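Local coordinates for protein nitroreductase (PDB 3PXV) that binds flavin mononucleotide and probably works as an FMN-dependent oxidoreductase of the nitroreductase type, at residues Y14-K20 against G169-K175; M23-L29 against I51-N55; R88-G92 against I132-T137. One frame throughout, in Å; residues are numbered along the deposited sequence. Where two conformers were deposited one is given.

Interaction 1: residues Y14-K20 against G169-K175; sequences YSCRDFK and GHANTTK. With FMN (flavin mononucleotide), chain F.
Two loops meet here at the phosphate and pyrimidine ends of the FMN site of the nitroreductase fold, and Tyr14 and Lys175 touch where they run together. The Tyr14 ring lies against the Lys175 backbone, CG 3.3 Å from Lys175 O, while its OH reaches over to Ala171 CB. Carbons CD and CE of Lys175 then pass Arg17 NH1 obliquely, and the chain turns at its last torsion (chi4 -58°) to bring NZ within 2.6 Å of FMN O1P. That same oxygen takes the Ser15 backbone N-H, and the Ser15 hydroxyl, on a side chain short enough to stay beside its own backbone, donates from OG to FMN O2P at 2.6 Å. Arg17, also extended toward the cofactor, ends at the flavin rather than the phosphate: its guanidinium edge meets the pyrimidine, NE giving FMN O2 a nearly straight bond of 2.7 Å (173°) and Arg17 NH2 reaching FMN N1 at 3.1 Å. Further along, the backbones bridge once at Phe19 and Ala171. Lys20 N bonds His170 O at 2.9 Å and Asn172 N bonds Asp18 O at 2.8 Å; a water links Arg17 N to Thr173 O. Lysine probably offsets part of the phosphate charge, with Arg13 a further FMN partner, while arginine grips the N1–C2=O2 edge, where its positive charge would probably stabilise negative charge on the reduced flavin.

Interaction 2: residues M23-L29 against I51-N55; sequences MPSDELL and IVVKN
Lys54 and Leu29 meet where the start of helix 26-36 packs against the end of strand 50-53, outermost in the sheet of this chain, a helix-on-sheet contact of the nitroreductase fold. From CB outward, each carbon of the lysine has a neighbour. Its CB faces the methyl of Met23, a selenomethionine in this structure, whose CE lies 3.9 Å away and also touches Lys54 O at 3.6 Å; bends at chi2 and chi3 of Met23 fold that methyl back onto the lysine. CG passes near Leu29 CD1. CD is enclosed more closely, with Leu29 CD1 at 3.4 Å, tighter than usual for two carbons, and Met23 SE at 4.0 Å. Lys54 then bends at chi3 (-55°), which turns CE off the leucine and carries NZ to Asp26. A lysine suits this place because its methylenes can pack on Met23 and Leu29 while the ammonium group emerges beside acidic partners. Asp26 stands in the first turn of the helix, whose N-cap is Ser25, and a carboxylate there would probably also be favoured by the helix dipole. Deeper in, Leu29 CD1 also meets Val52 CG1 at 4.0 Å, branched side chains packing between helix and sheet. Glu189 of the second subunit forms another salt bridge with Lys54 NZ, and residues 51-53 pair in parallel with a strand of that subunit, so the contact lies at the dimer interface. At the tip, the salt bridge within the chain sets Lys54 NZ 2.8 Å from Asp26 OD1, at its syn lone pair, on the side of the other carboxylate oxygen.

Interaction 3: residues R88-G92 against I132-T137; sequences RLFYG and IMCGYT. With FMN (flavin mononucleotide), chain F.
The pyrimidine side of the FMN pocket is lined by this contact, in which Tyr91 and Ile132 cross at about a right angle, Tyr91 CE2 lying 4.1 Å from Ile132 CD1. From there the phenol bonds the cofactor, Tyr91 OH donating to FMN O2 at 2.5 Å, with O2 near the plane of the tyrosine ring. The isoleucine, its CG1 anti to the backbone N (chi1 -171°), brings CD1 to 3.5 Å from FMN N1, an apolar tip suited to lying against the flavin. In the FMN-dependent nitroreductase fold the segment that leaves strand 130-133 runs beside the isoalloxazine; here its backbone N-H groups at Gly135 and Tyr136, not side chains, make weak bonds to FMN O4, at 3.2 Å from Gly135 N. Behind this layer, Cys134 SG meets the edge of the Phe90 ring, 5.2 Å from its centroid, a sulfur-aromatic contact. Phe90 CE1 also comes to 3.3 Å from Thr137 OG1, a hydroxyl whose hydrogen-bonding partner is Ser165. Replacing Phe90 by an alanine would probably leave Cys134 SG without its aromatic neighbour and open a gap beside Thr137, giving the turn that bonds FMN O4 more freedom to shift. Leu89 is set across Tyr136, its methyl CD1 packing 3.7 Å from Tyr136 CD2.

Overall arrangement
From the N terminus, the loop after helix 5-12 supplies 14-20, whose partner 169-175 follows strand 161-169 near the end of the chain; interaction 1 therefore closes a long loop with the other two nested inside. Interaction 2 comes first, a short closure joining the start of helix 26-36 to strand 50-53, outermost in the sheet of this chain. Interaction 3 follows in series, bringing the loop before strand 95-101 to the end of strand 130-133, at the other edge of the same sheet within the chain. Interactions 1 and 3 touch, with Tyr91 O near Phe19 N, and share one FMN. Interaction 2 stands away from that flavin, meeting interaction 1 where Pro24 packs on Gly169.

Interaction 1: residues Y14-K20 against G169-K175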
loop_
_atom_site.group_PDB
_atom_site.type_symbol
_atom_site.label_atom_id
_atom_site.label_comp_id
_atom_site.label_asym_id
_atom_site.label_seq_id
_atom_site.Cartn_x
_atom_site.Cartn_y
_atom_site.Cartn_z
ATOM N N TYR B 14 -1.387 9.796 -11.194
ATOM C CA TYR B 14 -2.800 9.785 -11.537
ATOM C C TYR B 14 -3.104 8.427 -12.190
ATOM O O TYR B 14 -2.180 7.729 -12.637
ATOM C CB TYR B 14 -3.104 10.938 -12.528
ATOM C CG TYR B 14 -2.543 10.720 -13.939
ATOM C CD1 TYR B 14 -1.239 11.068 -14.254
ATOM C CD2 TYR B 14 -3.337 10.169 -14.955
ATOM C CE1 TYR B 14 -0.717 10.857 -15.534
ATOM C CE2 TYR B 14 -2.826 9.959 -16.246
ATOM C CZ TYR B 14 -1.512 10.303 -16.526
ATOM O OH TYR B 14 -0.997 10.108 -17.789
ATOM N N SER B 15 -4.388 8.075 -12.263
ATOM C CA SER B 15 -4.802 6.835 -12.897
ATOM C C SER B 15 -4.986 7.026 -14.395
ATOM O O SER B 15 -5.906 7.703 -14.832
ATOM C CB SER B 15 -6.091 6.319 -12.280
ATOM O OG SER B 15 -5.856 5.798 -10.996
ATOM N N CYS B 16 -4.116 6.439 -15.193
ATOM C CA CYS B 16 -4.232 6.566 -16.647
ATOM C C CYS B 16 -5.222 5.543 -17.214
ATOM O O CYS B 16 -5.145 4.343 -16.874
ATOM C CB CYS B 16 -2.860 6.378 -17.304
ATOM S SG CYS B 16 -2.855 6.402 -19.086
ATOM N N ARG B 17 -6.137 5.997 -18.064
ATOM C CA ARG B 17 -7.094 5.078 -18.680
ATOM C C ARG B 17 -7.118 5.137 -20.229
ATOM O O ARG B 17 -8.153 4.947 -20.860
ATOM C CB ARG B 17 -8.486 5.323 -18.109
ATOM C CG ARG B 17 -8.586 4.924 -16.670
ATOM C CD ARG B 17 -10.019 4.948 -16.178
ATOM N NE ARG B 17 -10.042 4.571 -14.770
ATOM C CZ ARG B 17 -10.024 5.432 -13.759
ATOM N NH1 ARG B 17 -10.037 6.751 -13.981
ATOM N NH2 ARG B 17 -10.024 4.971 -12.510
ATOM N N ASP B 18 -5.961 5.360 -20.823
ATOM C CA ASP B 18 -5.853 5.455 -22.261
ATOM C C ASP B 18 -4.362 5.441 -22.567
ATOM O O ASP B 18 -3.672 6.467 -22.467
ATOM C CB ASP B 18 -6.509 6.756 -22.728
ATOM C CG ASP B 18 -6.462 6.936 -24.219
ATOM O OD1 ASP B 18 -6.156 5.967 -24.930
ATOM O OD2 ASP B 18 -6.753 8.054 -24.683
ATOM N N PHE B 19 -3.866 4.259 -22.900
ATOM C CA PHE B 19 -2.449 4.047 -23.184
ATOM C C PHE B 19 -2.127 3.887 -24.666
ATOM O O PHE B 19 -2.924 3.364 -25.425
ATOM C CB PHE B 19 -1.983 2.760 -22.492
ATOM C CG PHE B 19 -2.030 2.802 -20.976
ATOM C CD1 PHE B 19 -3.158 2.414 -20.290
ATOM C CD2 PHE B 19 -0.902 3.144 -20.244
ATOM C CE1 PHE B 19 -3.179 2.409 -18.899
ATOM C CE2 PHE B 19 -0.926 3.153 -18.857
ATOM C CZ PHE B 19 -2.052 2.776 -18.192
ATOM N N LYS B 20 -0.935 4.334 -25.052
ATOM C CA LYS B 20 -0.392 4.128 -26.385
ATOM C C LYS B 20 0.083 2.673 -26.398
ATOM O O LYS B 20 0.219 2.055 -25.329
ATOM C CB LYS B 20 0.779 5.098 -26.657
ATOM C CG LYS B 20 0.372 6.591 -26.631
ATOM C CD LYS B 20 1.559 7.584 -26.528
ATOM C CE LYS B 20 2.055 8.096 -27.852
ATOM N NZ LYS B 20 1.059 8.998 -28.533
ATOM N N GLY B 169 2.484 1.908 -19.153
ATOM C CA GLY B 169 2.709 2.323 -20.533
ATOM C C GLY B 169 2.912 3.815 -20.625
ATOM O O GLY B 169 3.290 4.445 -19.652
ATOM N N HIS B 170 2.705 4.363 -21.813
ATOM C CA HIS B 170 2.765 5.802 -22.039
ATOM C C HIS B 170 1.343 6.305 -22.236
ATOM O O HIS B 170 0.554 5.664 -22.938
ATOM C CB HIS B 170 3.630 6.133 -23.249
ATOM C CG HIS B 170 5.080 5.886 -23.014
ATOM N ND1 HIS B 170 5.872 6.764 -22.300
ATOM C CD2 HIS B 170 5.881 4.854 -23.370
ATOM C CE1 HIS B 170 7.101 6.281 -22.232
ATOM N NE2 HIS B 170 7.132 5.121 -22.870
ATOM N N ALA B 171 1.010 7.427 -21.599
ATOM C CA ALA B 171 -0.346 8.001 -21.711
ATOM C C ALA B 171 -0.635 8.529 -23.108
ATOM O O ALA B 171 0.169 9.257 -23.686
ATOM C CB ALA B 171 -0.566 9.142 -20.681
ATOM N N ASN B 172 -1.779 8.117 -23.650
ATOM C CA ASN B 172 -2.261 8.659 -24.897
ATOM C C ASN B 172 -3.021 9.905 -24.485
ATOM O O ASN B 172 -2.825 10.965 -25.064
ATOM C CB ASN B 172 -3.170 7.678 -25.616
ATOM C CG ASN B 172 -3.582 8.162 -26.991
ATOM O OD1 ASN B 172 -2.822 8.840 -27.690
ATOM N ND2 ASN B 172 -4.789 7.802 -27.393
ATOM N N THR B 173 -3.876 9.770 -23.464
ATOM C CA THR B 173 -4.628 10.900 -22.917
ATOM C C THR B 173 -4.459 10.945 -21.392
ATOM O O THR B 173 -4.401 9.930 -20.707
ATOM C CB THR B 173 -6.138 10.908 -23.336
ATOM O OG1 THR B 173 -6.875 9.934 -22.608
ATOM C CG2 THR B 173 -6.305 10.656 -24.848
ATOM N N THR B 174 -4.366 12.165 -20.896
ATOM C CA THR B 174 -4.143 12.479 -19.484
ATOM C C THR B 174 -5.426 12.616 -18.620
ATOM O O THR B 174 -6.571 12.587 -19.117
ATOM C CB THR B 174 -3.293 13.784 -19.445
ATOM O OG1 THR B 174 -1.916 13.422 -19.276
ATOM C CG2 THR B 174 -3.734 14.754 -18.352
ATOM N N LYS B 175 -5.211 12.690 -17.310
ATOM C CA LYS B 175 -6.268 12.939 -16.334
ATOM C C LYS B 175 -5.646 13.557 -15.068
ATOM O O LYS B 175 -4.545 13.187 -14.674
ATOM C CB LYS B 175 -6.979 11.635 -16.002
ATOM C CG LYS B 175 -7.716 11.620 -14.693
ATOM C CD LYS B 175 -8.188 10.246 -14.328
ATOM C CE LYS B 175 -8.850 10.252 -12.965
ATOM N NZ LYS B 175 -7.963 10.737 -11.862
HETATM N N1 FMN F . -9.438 2.041 -11.872
HETATM C C2 FMN F . -9.938 1.380 -12.977
HETATM O O2 FMN F . -10.259 1.975 -14.003
HETATM N N3 FMN F . -10.085 0.021 -12.936
HETATM C C4 FMN F . -9.754 -0.706 -11.819
HETATM O O4 FMN F . -9.919 -1.916 -11.853
HETATM C C4A FMN F . -9.247 -0.039 -10.703
HETATM N N5 FMN F . -8.896 -0.714 -9.569
HETATM C C5A FMN F . -8.163 -0.089 -8.590
HETATM C C6 FMN F . -7.591 -0.854 -7.570
HETATM C C7 FMN F . -6.840 -0.256 -6.568
HETATM C C7M FMN F . -6.248 -1.109 -5.512
HETATM C C8 FMN F . -6.669 1.119 -6.580
HETATM C C8M FMN F . -5.878 1.819 -5.535
HETATM C C9 FMN F . -7.237 1.892 -7.600
HETATM C C9A FMN F . -7.995 1.285 -8.620
HETATM N N10 FMN F . -8.582 2.014 -9.641
HETATM C C10 FMN F . -9.089 1.346 -10.737
HETATM C "C1'" FMN F . -8.135 3.431 -9.846
HETATM C "C2'" FMN F . -8.958 4.357 -8.966
HETATM O "O2'" FMN F . -10.214 4.553 -9.585
HETATM C "C3'" FMN F . -8.202 5.667 -8.765
HETATM O "O3'" FMN F . -6.977 5.447 -8.098
HETATM C "C4'" FMN F . -9.034 6.631 -7.937
HETATM O "O4'" FMN F . -10.177 6.913 -8.686
HETATM C "C5'" FMN F . -8.287 7.924 -7.610
HETATM O "O5'" FMN F . -7.872 8.559 -8.805
HETATM P P FMN F . -6.315 8.772 -9.133
HETATM O O1P FMN F . -6.235 9.296 -10.530
HETATM O O2P FMN F . -5.509 7.462 -9.050
HETATM O O3P FMN F . -5.858 9.791 -8.144
HETATM O O HOH W 1 -6.030 8.913 -18.887
HETATM O O HOH W 2 2.179 2.437 -23.716
#

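Interaction 2: residues M23-L29 against I51-N55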
loop_
_atom_site.group_PDB
_atom_site.type_symbol
_atom_site.label_atom_id
_atom_site.label_comp_id
_atom_site.label_asym_id
_atom_site.label_seq_id
_atom_site.Cartn_x
_atom_site.Cartn_y
_atom_site.Cartn_z
HETATM N N MSE B 23 5.679 -0.081 -25.853
HETATM C CA MSE B 23 6.179 -0.824 -24.724
HETATM C C MSE B 23 7.265 -0.023 -23.999
HETATM O O MSE B 23 8.175 0.528 -24.648
HETATM C CB MSE B 23 6.800 -2.140 -25.239
HETATM C CG MSE B 23 7.316 -3.112 -24.168
HETATM SE SE MSE B 23 5.861 -3.896 -23.120
HETATM C CE MSE B 23 5.034 -5.081 -24.419
ATOM N N PRO B 24 7.172 0.070 -22.659
ATOM C CA PRO B 24 8.266 0.679 -21.908
ATOM C C PRO B 24 9.507 -0.191 -22.061
ATOM O O PRO B 24 9.389 -1.395 -22.244
ATOM C CB PRO B 24 7.778 0.652 -20.459
ATOM C CG PRO B 24 6.300 0.559 -20.560
ATOM C CD PRO B 24 6.006 -0.207 -21.812
ATOM N N SER B 25 10.680 0.413 -22.012
ATOM C CA SER B 25 11.923 -0.346 -22.159
ATOM C C SER B 25 12.156 -1.300 -20.978
ATOM O O SER B 25 11.644 -1.085 -19.882
ATOM C CB SER B 25 13.120 0.615 -22.312
ATOM O OG SER B 25 13.297 1.447 -21.171
ATOM N N ASP B 26 12.921 -2.360 -21.217
ATOM C CA ASP B 26 13.283 -3.318 -20.171
ATOM C C ASP B 26 14.028 -2.614 -19.057
ATOM O O ASP B 26 13.874 -2.960 -17.893
ATOM C CB ASP B 26 14.161 -4.423 -20.740
ATOM C CG ASP B 26 13.405 -5.337 -21.705
ATOM O OD1 ASP B 26 12.175 -5.532 -21.516
ATOM O OD2 ASP B 26 14.050 -5.883 -22.629
ATOM N N GLU B 27 14.845 -1.634 -19.426
ATOM C CA GLU B 27 15.599 -0.822 -18.466
ATOM C C GLU B 27 14.619 -0.248 -17.431
ATOM O O GLU B 27 14.817 -0.381 -16.227
ATOM C CB GLU B 27 16.332 0.316 -19.207
ATOM C CG GLU B 27 17.441 1.043 -18.426
ATOM C CD GLU B 27 18.059 2.210 -19.215
ATOM O OE1 GLU B 27 17.301 2.977 -19.850
ATOM O OE2 GLU B 27 19.299 2.365 -19.197
ATOM N N LEU B 28 13.538 0.367 -17.914
ATOM C CA LEU B 28 12.528 0.961 -17.031
ATOM C C LEU B 28 11.677 -0.086 -16.289
ATOM O O LEU B 28 11.388 0.082 -15.121
ATOM C CB LEU B 28 11.620 1.922 -17.812
ATOM C CG LEU B 28 12.294 3.142 -18.454
ATOM C CD1 LEU B 28 11.348 3.829 -19.398
ATOM C CD2 LEU B 28 12.825 4.118 -17.413
ATOM N N LEU B 29 11.253 -1.143 -16.975
ATOM C CA LEU B 29 10.478 -2.188 -16.348
ATOM C C LEU B 29 11.259 -2.801 -15.188
ATOM O O LEU B 29 10.682 -3.094 -14.145
ATOM C CB LEU B 29 10.094 -3.291 -17.339
ATOM C CG LEU B 29 9.069 -2.950 -18.416
ATOM C CD1 LEU B 29 8.873 -4.153 -19.360
ATOM C CD2 LEU B 29 7.738 -2.490 -17.804
ATOM N N ILE B 51 5.335 -10.142 -11.064
ATOM C CA ILE B 51 5.316 -10.741 -12.380
ATOM C C ILE B 51 5.114 -9.646 -13.427
ATOM O O ILE B 51 4.025 -9.088 -13.538
ATOM C CB ILE B 51 4.185 -11.808 -12.466
ATOM C CG1 ILE B 51 4.371 -12.858 -11.377
ATOM C CG2 ILE B 51 4.164 -12.491 -13.843
ATOM C CD1 ILE B 51 3.259 -13.823 -11.294
ATOM N N VAL B 52 6.166 -9.339 -14.187
ATOM C CA VAL B 52 6.111 -8.298 -15.227
ATOM C C VAL B 52 5.618 -8.948 -16.499
ATOM O O VAL B 52 6.361 -9.681 -17.146
ATOM C CB VAL B 52 7.510 -7.640 -15.507
ATOM C CG1 VAL B 52 7.413 -6.676 -16.677
ATOM C CG2 VAL B 52 8.037 -6.902 -14.278
ATOM N N VAL B 53 4.372 -8.671 -16.860
ATOM C CA VAL B 53 3.750 -9.292 -18.005
ATOM C C VAL B 53 3.817 -8.386 -19.221
ATOM O O VAL B 53 3.391 -7.258 -19.159
ATOM C CB VAL B 53 2.270 -9.649 -17.712
ATOM C CG1 VAL B 53 1.673 -10.412 -18.882
ATOM C CG2 VAL B 53 2.171 -10.473 -16.457
ATOM N N LYS B 54 4.357 -8.908 -20.316
ATOM C CA LYS B 54 4.476 -8.189 -21.592
ATOM C C LYS B 54 3.812 -8.926 -22.762
ATOM O O LYS B 54 3.740 -8.392 -23.851
ATOM C CB LYS B 54 5.956 -7.983 -21.966
ATOM C CG LYS B 54 6.792 -7.340 -20.871
ATOM C CD LYS B 54 8.097 -6.760 -21.394
ATOM C CE LYS B 54 8.948 -7.716 -22.137
ATOM N NZ LYS B 54 10.161 -7.051 -22.670
ATOM N N ASN B 55 3.330 -10.142 -22.525
ATOM C CA ASN B 55 2.751 -10.962 -23.562
ATOM C C ASN B 55 1.356 -10.458 -23.923
ATOM O O ASN B 55 0.444 -10.510 -23.090
ATOM C CB ASN B 55 2.719 -12.401 -23.073
ATOM C CG ASN B 55 2.349 -13.388 -24.162
ATOM O OD1 ASN B 55 1.171 -13.614 -24.445
ATOM N ND2 ASN B 55 3.361 -14.034 -24.737
#

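Interaction 3: residues R88-G92 against I132-T137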
loop_
_atom_site.group_PDB
_atom_site.type_symbol
_atom_site.label_atom_id
_atom_site.label_comp_id
_atom_site.label_asym_id
_atom_site.label_seq_id
_atom_site.Cartn_x
_atom_site.Cartn_y
_atom_site.Cartn_z
ATOM N N ARG B 88 -12.828 -1.413 -22.546
ATOM C CA ARG B 88 -11.533 -1.970 -22.264
ATOM C C ARG B 88 -11.380 -2.010 -20.778
ATOM O O ARG B 88 -11.865 -1.131 -20.056
ATOM C CB ARG B 88 -10.410 -1.156 -22.903
ATOM C CG ARG B 88 -10.332 -1.263 -24.470
ATOM C CD ARG B 88 -9.296 -0.271 -25.049
ATOM N NE ARG B 88 -9.547 1.108 -24.583
ATOM C CZ ARG B 88 -8.718 2.147 -24.746
ATOM N NH1 ARG B 88 -7.547 2.005 -25.375
ATOM N NH2 ARG B 88 -9.063 3.344 -24.266
ATOM N N LEU B 89 -10.719 -3.065 -20.333
ATOM C CA LEU B 89 -10.474 -3.303 -18.936
ATOM C C LEU B 89 -9.012 -2.849 -18.687
ATOM O O LEU B 89 -8.718 -2.250 -17.666
ATOM C CB LEU B 89 -10.720 -4.792 -18.690
ATOM C CG LEU B 89 -11.440 -5.362 -17.477
ATOM C CD1 LEU B 89 -12.728 -4.635 -17.153
ATOM C CD2 LEU B 89 -11.696 -6.862 -17.718
ATOM N N PHE B 90 -8.125 -3.065 -19.666
ATOM C CA PHE B 90 -6.737 -2.656 -19.548
ATOM C C PHE B 90 -6.362 -1.388 -20.310
ATOM O O PHE B 90 -5.187 -1.031 -20.380
ATOM C CB PHE B 90 -5.800 -3.804 -19.913
ATOM C CG PHE B 90 -6.024 -5.051 -19.102
ATOM C CD1 PHE B 90 -6.483 -4.988 -17.783
ATOM C CD2 PHE B 90 -5.702 -6.287 -19.629
ATOM C CE1 PHE B 90 -6.675 -6.151 -17.035
ATOM C CE2 PHE B 90 -5.873 -7.445 -18.894
ATOM C CZ PHE B 90 -6.363 -7.386 -17.599
ATOM N N TYR B 91 -7.363 -0.695 -20.836
ATOM C CA TYR B 91 -7.201 0.570 -21.539
ATOM C C TYR B 91 -6.073 0.607 -22.588
ATOM O O TYR B 91 -5.430 1.635 -22.806
ATOM C CB TYR B 91 -7.029 1.685 -20.507
ATOM C CG TYR B 91 -8.094 1.665 -19.416
ATOM C CD1 TYR B 91 -9.411 2.078 -19.672
ATOM C CD2 TYR B 91 -7.779 1.245 -18.122
ATOM C CE1 TYR B 91 -10.373 2.060 -18.661
ATOM C CE2 TYR B 91 -8.749 1.209 -17.112
ATOM C CZ TYR B 91 -10.035 1.620 -17.388
ATOM O OH TYR B 91 -10.966 1.583 -16.378
ATOM N N GLY B 92 -5.867 -0.513 -23.263
ATOM C CA GLY B 92 -4.846 -0.616 -24.317
ATOM C C GLY B 92 -3.413 -0.682 -23.816
ATOM O O GLY B 92 -2.483 -0.455 -24.592
ATOM N N ILE B 132 -1.817 2.578 -13.736
ATOM C CA ILE B 132 -3.077 2.515 -13.037
ATOM C C ILE B 132 -3.184 1.176 -12.304
ATOM O O ILE B 132 -2.841 0.134 -12.883
ATOM C CB ILE B 132 -4.297 2.662 -13.984
ATOM C CG1 ILE B 132 -5.570 2.808 -13.160
ATOM C CG2 ILE B 132 -4.455 1.427 -14.935
ATOM C CD1 ILE B 132 -6.837 2.995 -13.995
HETATM N N MSE B 133 -3.652 1.215 -11.042
HETATM C CA MSE B 133 -3.955 0.002 -10.270
HETATM C C MSE B 133 -5.208 -0.614 -10.894
HETATM O O MSE B 133 -6.190 0.076 -11.173
HETATM C CB MSE B 133 -4.216 0.308 -8.788
HETATM C CG MSE B 133 -3.077 -0.063 -7.812
HETATM SE SE MSE B 133 -1.561 1.055 -7.929
HETATM C CE MSE B 133 -1.917 2.140 -6.424
ATOM N N CYS B 134 -5.196 -1.912 -11.134
ATOM C CA CYS B 134 -6.337 -2.497 -11.781
ATOM C C CYS B 134 -6.695 -3.761 -11.085
ATOM O O CYS B 134 -6.026 -4.754 -11.225
ATOM C CB CYS B 134 -6.026 -2.739 -13.238
ATOM S SG CYS B 134 -7.329 -3.458 -14.143
ATOM N N GLY B 135 -7.766 -3.709 -10.315
ATOM C CA GLY B 135 -8.263 -4.876 -9.607
ATOM C C GLY B 135 -9.052 -5.771 -10.541
ATOM O O GLY B 135 -9.299 -6.948 -10.212
ATOM N N TYR B 136 -9.444 -5.210 -11.695
ATOM C CA TYR B 136 -10.243 -5.938 -12.680
ATOM C C TYR B 136 -9.486 -7.072 -13.367
ATOM O O TYR B 136 -10.106 -8.009 -13.861
ATOM C CB TYR B 136 -10.925 -5.006 -13.709
ATOM C CG TYR B 136 -12.232 -4.363 -13.262
ATOM C CD1 TYR B 136 -13.144 -5.030 -12.445
ATOM C CD2 TYR B 136 -12.607 -3.122 -13.755
ATOM C CE1 TYR B 136 -14.347 -4.443 -12.081
ATOM C CE2 TYR B 136 -13.807 -2.536 -13.413
ATOM C CZ TYR B 136 -14.681 -3.197 -12.585
ATOM O OH TYR B 136 -15.869 -2.585 -12.259
ATOM N N THR B 137 -8.157 -7.014 -13.376
ATOM C CA THR B 137 -7.377 -8.134 -13.911
ATOM C C THR B 137 -7.824 -9.392 -13.169
ATOM O O THR B 137 -7.772 -10.488 -13.723
ATOM C CB THR B 137 -5.857 -7.973 -13.655
ATOM O OG1 THR B 137 -5.430 -6.681 -14.079
ATOM C CG2 THR B 137 -5.056 -9.064 -14.371
HETATM N N1 FMN F . -9.438 2.041 -11.872
HETATM C C2 FMN F . -9.938 1.380 -12.977
HETATM O O2 FMN F . -10.259 1.975 -14.003
HETATM N N3 FMN F . -10.085 0.021 -12.936
HETATM C C4 FMN F . -9.754 -0.706 -11.819
HETATM O O4 FMN F . -9.919 -1.916 -11.853
HETATM C C4A FMN F . -9.247 -0.039 -10.703
HETATM N N5 FMN F . -8.896 -0.714 -9.569
HETATM C C5A FMN F . -8.163 -0.089 -8.590
HETATM C C6 FMN F . -7.591 -0.854 -7.570
HETATM C C7 FMN F . -6.840 -0.256 -6.568
HETATM C C7M FMN F . -6.248 -1.109 -5.512
HETATM C C8 FMN F . -6.669 1.119 -6.580
HETATM C C8M FMN F . -5.878 1.819 -5.535
HETATM C C9 FMN F . -7.237 1.892 -7.600
HETATM C C9A FMN F . -7.995 1.285 -8.620
HETATM N N10 FMN F . -8.582 2.014 -9.641
HETATM C C10 FMN F . -9.089 1.346 -10.737
HETATM C "C1'" FMN F . -8.135 3.431 -9.846
HETATM C "C2'" FMN F . -8.958 4.357 -8.966
HETATM O "O2'" FMN F . -10.214 4.553 -9.585
HETATM C "C3'" FMN F . -8.202 5.667 -8.765
HETATM O "O3'" FMN F . -6.977 5.447 -8.098
HETATM C "C4'" FMN F . -9.034 6.631 -7.937
HETATM O "O4'" FMN F . -10.177 6.913 -8.686
HETATM C "C5'" FMN F . -8.287 7.924 -7.610
HETATM O "O5'" FMN F . -7.872 8.559 -8.805
HETATM P P FMN F . -6.315 8.772 -9.133
HETATM O O1P FMN F . -6.235 9.296 -10.530
HETATM O O2P FMN F . -5.509 7.462 -9.050
HETATM O O3P FMN F . -5.858 9.791 -8.144
#